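Local atomic coordinates of Afp1 (PDB entry 6RBN), a protein that probably builds the inner tube of a contractile injection system, the anti-feeding prophage, by stacking many copies inside a sheath. Residues Thr16-Val21 with Thr99-Thr104; Ile38-Ile43 with Gly57-Pro62; Pro62-Ser67 with Asp142-Gln147; Asp93-Leu98 with Leu107-Val112; Pro117-Ser122 with Gln136-Ala141. All coordinates share one frame; numbering follows the deposited sequence.

In the fold
The five contacts run from the core of a gp19-like tail tube fold out to its surface. Interactions 3 and 4 are buried. Interactions 1 and 5 are partly buried, and interaction 2 lies at the surface. Interactions 4 and 5 use different ends of strand 109-121. Interaction 1 joins interaction 4 because strands 19-23 and 92-99 are sheet neighbours. Interactions 2 and 3 share Pro62. The chemistry changes with place. Interaction 4 is backbone pairing, and interaction 3 is apolar packing without hydrogen bonds between segments. Interaction 5 has an apolar and a hydroxyl-rich face. Interaction 1 adds a salt bridge, and interaction 2 combines backbone bonds with the aliphatic start of an arginine over a phenylalanine ring.

Interaction 1: Thr16-Val21 with Thr99-Thr104; sequences TYRFIV and TNEAGT
Arg18 and Glu101 form a salt bridge at the end of the main antiparallel sheet of this gp19-like tube fold. Arg18 NH1 lies 3.0 Å from Glu101 OE1, and the N-H points almost straight at it (163°). OE1 sits close to the guanidinium plane and is met on its syn side, though tilted out of the carboxylate plane. The carboxylate is turned nearly perpendicular to the guanidinium, 81° between planes. Arg18 CG, anti to the backbone N (chi1 -172°), lies 3.4 Å from Asn100 O. The chain then bends at its second and third torsions, which turns the guanidinium back toward Tyr17. Tyr17 CD2 lies over one guanidinium face. Behind the charged pair the main chains meet once, by a weak bond of 3.4 Å from Thr99 N to Arg18 O. Thr99 OG1 touches Ile20, whose CG1 lies 3.6 Å from it; that hydroxyl is hydrogen-bonded to Ser97 O in the same chain. Further out, Leu86 of a neighbouring subunit packs on both Arg18 and Glu101, which places the salt bridge at a subunit interface. The turn that carries Glu101 is held by Asn100, whose OD1 accepts from Glu101 N at 2.7 Å.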
# COMPACT_ATOMS: atom_id res chain seq x y z
N THR A 16 35.63 15.16 6.95
CA THR A 16 36.25 15.88 5.84
C THR A 16 35.54 17.16 5.45
O THR A 16 36.12 17.98 4.74
CB THR A 16 36.31 15.00 4.59
OG1 THR A 16 34.98 14.62 4.21
CG2 THR A 16 37.12 13.77 4.82
N TYR A 17 34.30 17.37 5.88
CA TYR A 17 33.47 18.41 5.29
C TYR A 17 33.74 19.80 5.85
O TYR A 17 33.08 20.75 5.43
CB TYR A 17 31.98 18.06 5.44
CG TYR A 17 31.47 17.94 6.86
CD1 TYR A 17 31.47 16.72 7.52
CD2 TYR A 17 30.95 19.04 7.53
CE1 TYR A 17 30.99 16.61 8.81
CE2 TYR A 17 30.47 18.94 8.82
CZ TYR A 17 30.50 17.72 9.44
OH TYR A 17 30.02 17.61 10.73
N ARG A 18 34.69 19.95 6.76
CA ARG A 18 35.00 21.24 7.35
C ARG A 18 36.47 21.54 7.13
O ARG A 18 37.33 20.89 7.73
CB ARG A 18 34.68 21.26 8.84
CG ARG A 18 34.80 22.63 9.45
CD ARG A 18 33.71 23.46 8.85
NE ARG A 18 32.41 23.01 9.32
CZ ARG A 18 31.30 23.12 8.61
NH1 ARG A 18 30.15 22.70 9.11
NH2 ARG A 18 31.35 23.57 7.37
N PHE A 19 36.76 22.53 6.29
CA PHE A 19 38.13 22.85 5.97
C PHE A 19 38.21 24.30 5.51
O PHE A 19 37.34 24.79 4.80
CB PHE A 19 38.70 21.90 4.90
CG PHE A 19 38.00 21.95 3.58
CD1 PHE A 19 36.87 21.18 3.35
CD2 PHE A 19 38.48 22.73 2.55
CE1 PHE A 19 36.23 21.22 2.14
CE2 PHE A 19 37.85 22.77 1.33
CZ PHE A 19 36.72 22.01 1.13
N ILE A 20 39.28 24.98 5.92
CA ILE A 20 39.57 26.31 5.43
C ILE A 20 40.82 26.24 4.58
O ILE A 20 41.72 25.42 4.81
CB ILE A 20 39.72 27.34 6.57
CG1 ILE A 20 40.82 26.94 7.54
CG2 ILE A 20 38.41 27.51 7.31
CD1 ILE A 20 41.16 28.00 8.54
N VAL A 21 40.87 27.08 3.55
CA VAL A 21 41.98 27.10 2.60
C VAL A 21 42.57 28.50 2.62
O VAL A 21 41.97 29.45 2.10
CB VAL A 21 41.53 26.71 1.19
CG1 VAL A 21 42.69 26.82 0.22
CG2 VAL A 21 40.99 25.30 1.17
N THR A 99 39.03 21.88 10.48
CA THR A 99 38.67 22.98 11.35
C THR A 99 37.52 22.55 12.26
O THR A 99 36.80 21.59 11.98
CB THR A 99 38.29 24.21 10.49
OG1 THR A 99 39.24 24.32 9.43
CG2 THR A 99 38.39 25.51 11.26
N ASN A 100 37.38 23.26 13.37
CA ASN A 100 36.22 23.20 14.25
C ASN A 100 34.97 23.67 13.51
O ASN A 100 35.04 24.26 12.43
CB ASN A 100 36.49 24.06 15.49
CG ASN A 100 35.60 23.74 16.65
OD1 ASN A 100 34.72 22.88 16.55
ND2 ASN A 100 35.81 24.43 17.76
N GLU A 101 33.80 23.42 14.11
CA GLU A 101 32.53 23.84 13.50
C GLU A 101 32.42 25.35 13.43
O GLU A 101 32.05 25.91 12.39
CB GLU A 101 31.36 23.26 14.28
CG GLU A 101 30.00 23.70 13.77
CD GLU A 101 29.68 23.17 12.38
OE1 GLU A 101 30.14 22.07 12.03
OE2 GLU A 101 28.97 23.87 11.63
N ALA A 102 32.76 26.05 14.51
CA ALA A 102 32.71 27.50 14.50
C ALA A 102 33.85 28.12 13.70
O ALA A 102 33.70 29.23 13.19
CB ALA A 102 32.74 28.04 15.92
N GLY A 103 34.97 27.42 13.56
CA GLY A 103 36.13 27.95 12.89
C GLY A 103 37.21 28.48 13.80
O GLY A 103 38.14 29.13 13.31
N THR A 104 37.12 28.22 15.10
CA THR A 104 38.04 28.79 16.08
C THR A 104 39.10 27.81 16.55
O THR A 104 39.84 28.13 17.49
CB THR A 104 37.25 29.32 17.28
OG1 THR A 104 36.58 28.23 17.93
CG2 THR A 104 36.22 30.33 16.83

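Interaction 2: Ile38-Ile43 with Gly57-Pro62; sequences INFDTI and GQRQAP
Gly57 meets Asp41 at the base of a long beta hairpin, whose arms are strands 38-46 and 52-56. Gly57 N donates to Asp41 O at 2.6 Å and 163°, from well above the carbonyl plane. The CA of Gly57 also takes the end of Ile43, with Ile43 CD1 at 3.9 Å. Gly57 O lies at the edge of the Phe40 ring. Gln58 adds little here, and it packs on Arg46 of a neighbouring subunit. Arg59 makes a large share of the side-chain contact. Its CB sits over one face of the Phe40 ring, 4.0 Å from the ring centroid, in a CH-pi contact offset toward the rim. The chain then stays extended through CG (chi2 -176°) and bends at the next bond. This carries the guanidinium to Ile38, whose CG2 lies over one guanidinium face, 3.6 Å from Arg59 NH1. Ile38 and Asn39 also pair with a strand of a neighbouring subunit, so the sheet continues past this chain. Ile81 of that subunit packs on Phe40. The main chains meet again at Asn39. Its carbonyl is touched by Arg59 CA at 3.3 Å. Gln60 N then gives the same Asn39 O a weak hydrogen bond, 3.3 Å long.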
# COMPACT_ATOMS: atom_id res chain seq x y z
N ILE A 38 51.86 12.34 -0.57
CA ILE A 38 53.30 12.29 -0.40
C ILE A 38 53.75 10.99 -1.04
O ILE A 38 53.60 9.92 -0.44
CB ILE A 38 53.73 12.36 1.08
CG1 ILE A 38 53.27 13.66 1.72
CG2 ILE A 38 55.24 12.25 1.20
CD1 ILE A 38 53.44 13.67 3.21
N ASN A 39 54.28 11.06 -2.25
CA ASN A 39 54.63 9.88 -3.03
C ASN A 39 56.13 9.80 -3.23
O ASN A 39 56.79 10.81 -3.45
CB ASN A 39 53.95 9.91 -4.40
CG ASN A 39 52.45 9.77 -4.31
OD1 ASN A 39 51.94 8.95 -3.55
ND2 ASN A 39 51.73 10.56 -5.09
N PHE A 40 56.67 8.58 -3.16
CA PHE A 40 58.08 8.31 -3.40
C PHE A 40 58.23 7.36 -4.58
O PHE A 40 57.30 6.63 -4.95
CB PHE A 40 58.76 7.70 -2.17
CG PHE A 40 59.04 8.67 -1.08
CD1 PHE A 40 60.22 9.39 -1.07
CD2 PHE A 40 58.13 8.89 -0.07
CE1 PHE A 40 60.50 10.29 -0.07
CE2 PHE A 40 58.40 9.79 0.94
CZ PHE A 40 59.58 10.49 0.94
N ASP A 41 59.42 7.36 -5.16
CA ASP A 41 59.82 6.35 -6.12
C ASP A 41 60.56 5.22 -5.40
O ASP A 41 60.85 5.31 -4.21
CB ASP A 41 60.68 6.95 -7.22
CG ASP A 41 59.90 7.87 -8.13
OD1 ASP A 41 58.69 7.63 -8.33
OD2 ASP A 41 60.50 8.83 -8.66
N THR A 42 60.86 4.16 -6.13
CA THR A 42 61.48 2.98 -5.55
C THR A 42 62.68 2.57 -6.38
O THR A 42 62.57 2.40 -7.60
CB THR A 42 60.47 1.83 -5.45
OG1 THR A 42 59.35 2.25 -4.68
CG2 THR A 42 61.10 0.63 -4.77
N ILE A 43 63.83 2.41 -5.72
CA ILE A 43 65.06 1.98 -6.35
C ILE A 43 65.34 0.56 -5.88
O ILE A 43 65.31 0.28 -4.68
CB ILE A 43 66.23 2.91 -6.00
CG1 ILE A 43 65.94 4.33 -6.46
CG2 ILE A 43 67.52 2.44 -6.63
CD1 ILE A 43 66.91 5.35 -5.93
N GLY A 57 63.12 6.09 -3.32
CA GLY A 57 63.72 6.99 -4.28
C GLY A 57 63.54 8.44 -3.88
O GLY A 57 63.48 8.77 -2.69
N GLN A 58 63.46 9.30 -4.87
CA GLN A 58 63.21 10.72 -4.63
C GLN A 58 61.73 11.02 -4.80
O GLN A 58 61.08 10.50 -5.70
CB GLN A 58 64.07 11.58 -5.55
CG GLN A 58 63.96 11.29 -7.03
CD GLN A 58 64.91 12.12 -7.85
OE1 GLN A 58 65.60 12.99 -7.32
NE2 GLN A 58 64.98 11.85 -9.14
N ARG A 59 61.21 11.84 -3.90
CA ARG A 59 59.78 12.13 -3.87
C ARG A 59 59.40 13.07 -5.00
O ARG A 59 60.09 14.06 -5.27
CB ARG A 59 59.38 12.69 -2.51
CG ARG A 59 60.15 13.90 -2.05
CD ARG A 59 59.75 14.31 -0.64
NE ARG A 59 58.39 14.85 -0.59
CZ ARG A 59 57.71 15.04 0.53
NH1 ARG A 59 56.49 15.54 0.49
NH2 ARG A 59 58.25 14.73 1.71
N GLN A 60 58.31 12.75 -5.68
CA GLN A 60 57.89 13.56 -6.82
C GLN A 60 56.87 14.61 -6.40
O GLN A 60 56.41 14.67 -5.27
CB GLN A 60 57.34 12.69 -7.95
CG GLN A 60 56.10 11.90 -7.64
CD GLN A 60 56.43 10.49 -7.22
OE1 GLN A 60 57.54 10.21 -6.80
NE2 GLN A 60 55.47 9.59 -7.38
N ALA A 61 56.53 15.46 -7.37
CA ALA A 61 55.77 16.66 -7.09
C ALA A 61 54.30 16.33 -6.86
O ALA A 61 53.76 15.43 -7.51
CB ALA A 61 55.89 17.64 -8.25
N PRO A 62 53.63 17.03 -5.95
CA PRO A 62 52.19 16.85 -5.79
C PRO A 62 51.40 17.65 -6.81
O PRO A 62 51.79 18.75 -7.21
CB PRO A 62 51.94 17.36 -4.36
CG PRO A 62 53.02 18.33 -4.14
CD PRO A 62 54.22 17.82 -4.86

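Interaction 3: Pro62-Ser67 with Asp142-Gln147; sequences PNITLS and DRVTIQ
Val144 reaches Pro62 with one methyl, and its first torsion decides which. CG1 stands opposite the backbone N (chi1 171°), and this sets CG2 on the side of Pro62. The contact joins the starts of strands 63-69 and 144-148 in the curled antiparallel sheet of the gp19-like tube fold. These two strands are not paired with each other. Strands 109-121 and 134-140 link them through the sheet, and here their ends meet through side chains. Val144 CG2 lies 3.7 Å from Pro62 CG and 3.8 Å from Pro62 CB. The methyl rests against the CB-CG part of the ring, the two side chains running antiparallel past one another. Ile64 is the second, looser partner. Its extended branch (chi2 166°) brings CD1 to 4.4 Å from the same Val144 CG2. No hydrogen bond crosses between the segments, and contact between side chains is apolar. Pro62 also covers the main chain before Val144, where its CD lies 3.8 Å from Asp142 C. The CB of Asp142 points away from Pro62. Its OD1 accepts from Asn114 N of the neighbouring strand and takes a weak bond from Arg143 N, 2.9 Å away. Both bonds lie at the corner just before strand 144-148. Ala141 also packs on Pro62, and Leu36 on Ile64. Next to Asp142, Arg143 N lies 4.2 Å from Pro62 CD.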
# COMPACT_ATOMS: atom_id res chain seq x y z
N PRO A 62 53.63 17.03 -5.95
CA PRO A 62 52.19 16.85 -5.79
C PRO A 62 51.40 17.65 -6.81
O PRO A 62 51.79 18.75 -7.21
CB PRO A 62 51.94 17.36 -4.36
CG PRO A 62 53.02 18.33 -4.14
CD PRO A 62 54.22 17.82 -4.86
N ASN A 63 50.28 17.08 -7.22
CA ASN A 63 49.33 17.74 -8.11
C ASN A 63 48.03 17.92 -7.35
O ASN A 63 47.36 16.94 -7.02
CB ASN A 63 49.12 16.93 -9.39
CG ASN A 63 50.36 16.87 -10.24
OD1 ASN A 63 50.96 15.81 -10.42
ND2 ASN A 63 50.76 18.01 -10.78
N ILE A 64 47.67 19.17 -7.07
CA ILE A 64 46.63 19.51 -6.12
C ILE A 64 45.47 20.13 -6.87
O ILE A 64 45.66 21.03 -7.70
CB ILE A 64 47.19 20.47 -5.05
CG1 ILE A 64 48.29 19.75 -4.28
CG2 ILE A 64 46.10 20.94 -4.11
CD1 ILE A 64 49.12 20.66 -3.47
N THR A 65 44.26 19.64 -6.59
CA THR A 65 43.04 20.09 -7.25
C THR A 65 42.18 20.84 -6.25
O THR A 65 41.78 20.28 -5.23
CB THR A 65 42.28 18.91 -7.83
OG1 THR A 65 43.04 18.31 -8.88
CG2 THR A 65 40.93 19.35 -8.35
N LEU A 66 41.89 22.11 -6.55
CA LEU A 66 40.96 22.92 -5.78
C LEU A 66 39.80 23.30 -6.69
O LEU A 66 39.99 23.55 -7.88
CB LEU A 66 41.63 24.19 -5.25
CG LEU A 66 42.77 24.06 -4.25
CD1 LEU A 66 43.37 25.41 -3.96
CD2 LEU A 66 42.27 23.43 -2.97
N SER A 67 38.59 23.34 -6.14
CA SER A 67 37.43 23.71 -6.94
C SER A 67 36.47 24.54 -6.11
O SER A 67 36.15 24.18 -4.97
CB SER A 67 36.72 22.47 -7.49
OG SER A 67 36.12 21.73 -6.46
N ASP A 142 55.75 21.50 -4.69
CA ASP A 142 57.01 20.78 -4.55
C ASP A 142 57.06 19.89 -3.31
O ASP A 142 57.74 18.86 -3.33
CB ASP A 142 58.17 21.77 -4.56
CG ASP A 142 57.95 22.91 -3.63
OD1 ASP A 142 56.84 22.99 -3.08
OD2 ASP A 142 58.87 23.74 -3.47
N ARG A 143 56.36 20.25 -2.25
CA ARG A 143 56.24 19.36 -1.11
C ARG A 143 54.92 19.60 -0.39
O ARG A 143 54.31 20.66 -0.52
CB ARG A 143 57.40 19.51 -0.12
CG ARG A 143 57.41 20.80 0.63
CD ARG A 143 58.60 20.91 1.55
NE ARG A 143 58.55 22.14 2.33
CZ ARG A 143 59.06 23.30 1.91
NH1 ARG A 143 58.98 24.37 2.68
NH2 ARG A 143 59.67 23.38 0.74
N VAL A 144 54.49 18.59 0.35
CA VAL A 144 53.30 18.64 1.19
C VAL A 144 53.70 18.15 2.58
O VAL A 144 54.18 17.02 2.72
CB VAL A 144 52.15 17.78 0.63
CG1 VAL A 144 51.02 17.69 1.63
CG2 VAL A 144 51.64 18.36 -0.67
N THR A 145 53.51 18.99 3.59
CA THR A 145 53.79 18.61 4.96
C THR A 145 52.52 18.69 5.79
O THR A 145 51.56 19.37 5.43
CB THR A 145 54.87 19.50 5.59
OG1 THR A 145 54.44 20.87 5.58
CG2 THR A 145 56.18 19.38 4.82
N ILE A 146 52.51 17.97 6.91
CA ILE A 146 51.36 17.87 7.80
C ILE A 146 51.81 18.30 9.18
O ILE A 146 52.68 17.66 9.78
CB ILE A 146 50.81 16.44 7.84
CG1 ILE A 146 50.38 15.97 6.46
CG2 ILE A 146 49.65 16.35 8.80
CD1 ILE A 146 50.07 14.50 6.38
N GLN A 147 51.22 19.37 9.70
CA GLN A 147 51.38 19.71 11.10
C GLN A 147 50.08 19.42 11.84
O GLN A 147 48.99 19.65 11.32
CB GLN A 147 51.82 21.17 11.31
CG GLN A 147 50.85 22.24 10.92
CD GLN A 147 51.34 23.62 11.25
OE1 GLN A 147 52.43 23.78 11.80
NE2 GLN A 147 50.55 24.63 10.93

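Interaction 4: Asp93-Leu98 with Leu107-Val112; sequences DIMISL and LVSWNV
An antiparallel pair of strands in the main sheet, 93-98 and 109-112, joins Ile96 to Trp110. The strands run almost exactly opposite, 173° between directions, with axes 4.5 Å apart. Ile96 N reaches Trp110 O at 2.9 Å, and Trp110 N returns a bond of 2.8 Å to Ile96 O. Toward the turn, Leu98 N bonds to Val108 O at 2.8 Å. Leu107 N closes on Leu98 O at 2.7 Å, just before the chain turns a corner at Val108. One face of the pair is apolar and buried. There the edge of the Trp110 ring meets Leu98, with CZ3 3.6 Å from Leu98 CD1. At the other end of this face Ile94 CB packs on Val112 CB. The opposite face carries Met95, Ser97, Ser109 and Asn111. Met95 and Asn111 lie side by side and point the same way. Met95 CG is anti to the backbone N (chi1 -172°); the chain runs extended to SD, then bends and brings CE 3.6 Å from Asn111 ND2. Both residues touch Ala285 of the Afp2 chain. On the apolar face Phe125 of a neighbouring subunit stacks edge-to-face with Trp110. Within the chain, strand 19-23 flanks strand 92-99, and strand 144-148 flanks 109-112.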
# COMPACT_ATOMS: atom_id res chain seq x y z
N ASP A 93 51.84 29.78 -1.12
CA ASP A 93 51.81 28.65 -0.20
C ASP A 93 50.39 28.41 0.30
O ASP A 93 49.73 29.34 0.77
CB ASP A 93 52.78 28.87 0.96
CG ASP A 93 52.68 30.25 1.56
OD1 ASP A 93 51.96 31.09 1.00
OD2 ASP A 93 53.33 30.49 2.61
N ILE A 94 49.94 27.16 0.20
CA ILE A 94 48.56 26.80 0.49
C ILE A 94 48.51 26.09 1.83
O ILE A 94 49.36 25.24 2.12
CB ILE A 94 47.98 25.89 -0.62
CG1 ILE A 94 48.29 26.46 -2.01
CG2 ILE A 94 46.49 25.72 -0.47
CD1 ILE A 94 47.72 27.80 -2.27
N MET A 95 47.52 26.42 2.65
CA MET A 95 47.26 25.70 3.89
C MET A 95 45.82 25.24 3.89
O MET A 95 44.91 26.06 3.75
CB MET A 95 47.50 26.57 5.11
CG MET A 95 47.43 25.80 6.41
SD MET A 95 47.46 26.89 7.83
CE MET A 95 49.07 27.60 7.62
N ILE A 96 45.60 23.94 4.04
CA ILE A 96 44.27 23.36 4.13
C ILE A 96 44.13 22.75 5.52
O ILE A 96 44.80 21.76 5.83
CB ILE A 96 44.01 22.33 3.03
CG1 ILE A 96 44.10 22.99 1.66
CG2 ILE A 96 42.65 21.71 3.21
CD1 ILE A 96 44.07 22.02 0.52
N SER A 97 43.27 23.33 6.34
CA SER A 97 43.18 23.01 7.76
C SER A 97 41.83 22.37 8.06
O SER A 97 40.79 22.99 7.81
CB SER A 97 43.34 24.27 8.61
OG SER A 97 44.56 24.92 8.36
N LEU A 98 41.85 21.16 8.61
CA LEU A 98 40.63 20.60 9.19
C LEU A 98 40.26 21.40 10.43
O LEU A 98 41.09 21.58 11.33
CB LEU A 98 40.80 19.12 9.53
CG LEU A 98 40.81 18.18 8.33
CD1 LEU A 98 41.09 16.77 8.77
CD2 LEU A 98 39.48 18.25 7.64
N LEU A 107 42.43 21.62 13.67
CA LEU A 107 42.65 20.28 14.21
C LEU A 107 43.90 19.64 13.61
O LEU A 107 44.86 19.33 14.33
CB LEU A 107 41.42 19.42 13.95
CG LEU A 107 40.13 19.95 14.56
CD1 LEU A 107 38.94 19.13 14.11
CD2 LEU A 107 40.22 19.99 16.07
N VAL A 108 43.90 19.43 12.29
CA VAL A 108 45.04 18.93 11.53
C VAL A 108 45.09 19.73 10.24
O VAL A 108 44.08 19.86 9.56
CB VAL A 108 44.93 17.42 11.22
CG1 VAL A 108 46.04 16.98 10.29
CG2 VAL A 108 44.99 16.57 12.48
N SER A 109 46.25 20.28 9.91
CA SER A 109 46.38 21.06 8.69
C SER A 109 47.44 20.48 7.78
O SER A 109 48.37 19.79 8.22
CB SER A 109 46.69 22.53 8.99
OG SER A 109 47.97 22.68 9.55
N TRP A 110 47.28 20.76 6.49
CA TRP A 110 48.19 20.33 5.43
C TRP A 110 48.83 21.56 4.81
O TRP A 110 48.12 22.45 4.34
CB TRP A 110 47.44 19.53 4.37
CG TRP A 110 47.14 18.12 4.73
CD1 TRP A 110 47.82 17.02 4.34
CD2 TRP A 110 46.10 17.66 5.59
NE1 TRP A 110 47.26 15.89 4.88
CE2 TRP A 110 46.20 16.26 5.66
CE3 TRP A 110 45.08 18.29 6.31
CZ2 TRP A 110 45.33 15.49 6.42
CZ3 TRP A 110 44.22 17.53 7.06
CH2 TRP A 110 44.35 16.14 7.11
N ASN A 111 50.15 21.61 4.81
CA ASN A 111 50.89 22.74 4.27
C ASN A 111 51.43 22.41 2.89
O ASN A 111 51.90 21.29 2.64
CB ASN A 111 52.03 23.14 5.19
CG ASN A 111 51.54 23.60 6.54
OD1 ASN A 111 51.83 22.98 7.56
ND2 ASN A 111 50.80 24.69 6.55
N VAL A 112 51.37 23.39 1.99
CA VAL A 112 51.83 23.26 0.61
C VAL A 112 52.80 24.40 0.35
O VAL A 112 52.49 25.56 0.65
CB VAL A 112 50.65 23.29 -0.37
CG1 VAL A 112 51.12 23.32 -1.78
CG2 VAL A 112 49.73 22.11 -0.14

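Interaction 5: Pro117-Ser122 with Gln136-Ala141; sequences PTSLTS and QITLMA
Pro117 packs on Ile137 and Leu139 on the tight face of an antiparallel strand pair that contains a beta bulge. Strands 117-121 and 136-140 run 164° apart in direction. Pro117 pairs with Leu139, but Ser119 already pairs with Thr138, so Thr118 is the extra residue of the bulge. Its N still bonds to Thr138 O at 3.0 Å, and Thr138 N reaches on to Ser119 O at 3.3 Å. The apolar face is buried. Pro117 CB lies 3.8 Å from Ile137 CD1, and Leu139 CD2 comes to 3.7 Å from Pro117 CA. Further along, Leu120 reaches back with CD1, 3.9 Å from Ile137 CB. Helix 78-81 covers this face, with Trp80 and Ile81 on Pro117. The other face is polar and only partly covered. It carries Ser119, Thr121, Gln136 and Thr138, and the bulged Thr118 adds its hydroxyl beside them. Thr138 OG1 lies between its own backbone N and carbonyl carbon (chi1 62°), and from there it is hydrogen-bonded to Thr118 OG1 at 3.0 Å. The geometry between Thr138 OG1 and Ser119 OG is doubtful. Ser119 and Leu120 also pair with a strand of a neighbouring subunit, which continues the sheet across the interface. At the far end Thr121 N bonds to Gln136 O in a nearly straight line (177°). Thr121 OG1 has two acceptors for its single proton, Gln136 O and Gln136 OE1, and the nearer, OE1, is 2.9 Å from it.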
# COMPACT_ATOMS: atom_id res chain seq x y z
N PRO A 117 49.39 27.85 -10.50
CA PRO A 117 48.35 27.19 -11.30
C PRO A 117 48.87 26.68 -12.63
O PRO A 117 49.69 27.32 -13.29
CB PRO A 117 47.32 28.30 -11.51
CG PRO A 117 48.09 29.54 -11.43
CD PRO A 117 49.16 29.30 -10.42
N THR A 118 48.38 25.50 -13.01
CA THR A 118 48.66 24.95 -14.32
C THR A 118 47.42 24.81 -15.19
O THR A 118 47.55 24.68 -16.41
CB THR A 118 49.34 23.58 -14.21
OG1 THR A 118 48.48 22.67 -13.53
CG2 THR A 118 50.64 23.69 -13.44
N SER A 119 46.22 24.83 -14.60
CA SER A 119 45.00 24.74 -15.39
C SER A 119 43.86 25.41 -14.63
O SER A 119 43.90 25.54 -13.41
CB SER A 119 44.64 23.28 -15.70
OG SER A 119 44.21 22.61 -14.54
N LEU A 120 42.85 25.83 -15.39
CA LEU A 120 41.64 26.41 -14.82
C LEU A 120 40.49 26.05 -15.74
O LEU A 120 40.35 26.65 -16.81
CB LEU A 120 41.76 27.92 -14.66
CG LEU A 120 40.55 28.64 -14.07
CD1 LEU A 120 40.29 28.20 -12.65
CD2 LEU A 120 40.74 30.14 -14.13
N THR A 121 39.67 25.08 -15.35
CA THR A 121 38.61 24.59 -16.21
C THR A 121 37.32 25.33 -15.90
O THR A 121 36.84 25.31 -14.77
CB THR A 121 38.42 23.09 -16.04
OG1 THR A 121 37.95 22.81 -14.72
CG2 THR A 121 39.72 22.36 -16.26
N SER A 122 36.77 25.98 -16.92
CA SER A 122 35.48 26.64 -16.81
C SER A 122 34.37 25.60 -16.71
O SER A 122 34.56 24.45 -17.13
CB SER A 122 35.25 27.53 -18.02
OG SER A 122 35.10 26.74 -19.19
N GLN A 136 37.51 24.75 -11.56
CA GLN A 136 38.34 23.69 -11.01
C GLN A 136 39.79 23.95 -11.41
O GLN A 136 40.14 23.79 -12.58
CB GLN A 136 37.85 22.32 -11.48
CG GLN A 136 38.62 21.11 -11.00
CD GLN A 136 39.60 20.61 -12.05
OE1 GLN A 136 39.40 20.80 -13.24
NE2 GLN A 136 40.65 19.95 -11.61
N ILE A 137 40.61 24.37 -10.45
CA ILE A 137 41.99 24.77 -10.69
C ILE A 137 42.92 23.67 -10.20
O ILE A 137 42.67 23.04 -9.17
CB ILE A 137 42.28 26.13 -10.01
CG1 ILE A 137 43.69 26.64 -10.34
CG2 ILE A 137 42.04 26.11 -8.51
CD1 ILE A 137 43.88 28.10 -10.01
N THR A 138 43.96 23.38 -10.98
CA THR A 138 44.99 22.45 -10.58
C THR A 138 46.29 23.20 -10.33
O THR A 138 46.61 24.16 -11.03
CB THR A 138 45.24 21.35 -11.61
OG1 THR A 138 45.70 21.94 -12.83
CG2 THR A 138 43.98 20.57 -11.88
N LEU A 139 47.03 22.74 -9.34
CA LEU A 139 48.22 23.42 -8.87
C LEU A 139 49.40 22.47 -8.92
O LEU A 139 49.25 21.26 -8.72
CB LEU A 139 48.02 23.92 -7.44
CG LEU A 139 46.88 24.90 -7.20
CD1 LEU A 139 46.73 25.13 -5.72
CD2 LEU A 139 47.11 26.21 -7.90
N MET A 140 50.57 23.02 -9.20
CA MET A 140 51.82 22.28 -9.16
C MET A 140 52.63 22.78 -7.97
O MET A 140 52.89 23.98 -7.84
CB MET A 140 52.61 22.47 -10.45
CG MET A 140 53.94 21.73 -10.50
SD MET A 140 53.78 19.94 -10.59
CE MET A 140 53.30 19.76 -12.31
N ALA A 141 53.02 21.86 -7.10
CA ALA A 141 53.78 22.22 -5.91
C ALA A 141 55.06 21.41 -5.82
O ALA A 141 55.41 20.71 -6.77
CB ALA A 141 52.93 22.02 -4.66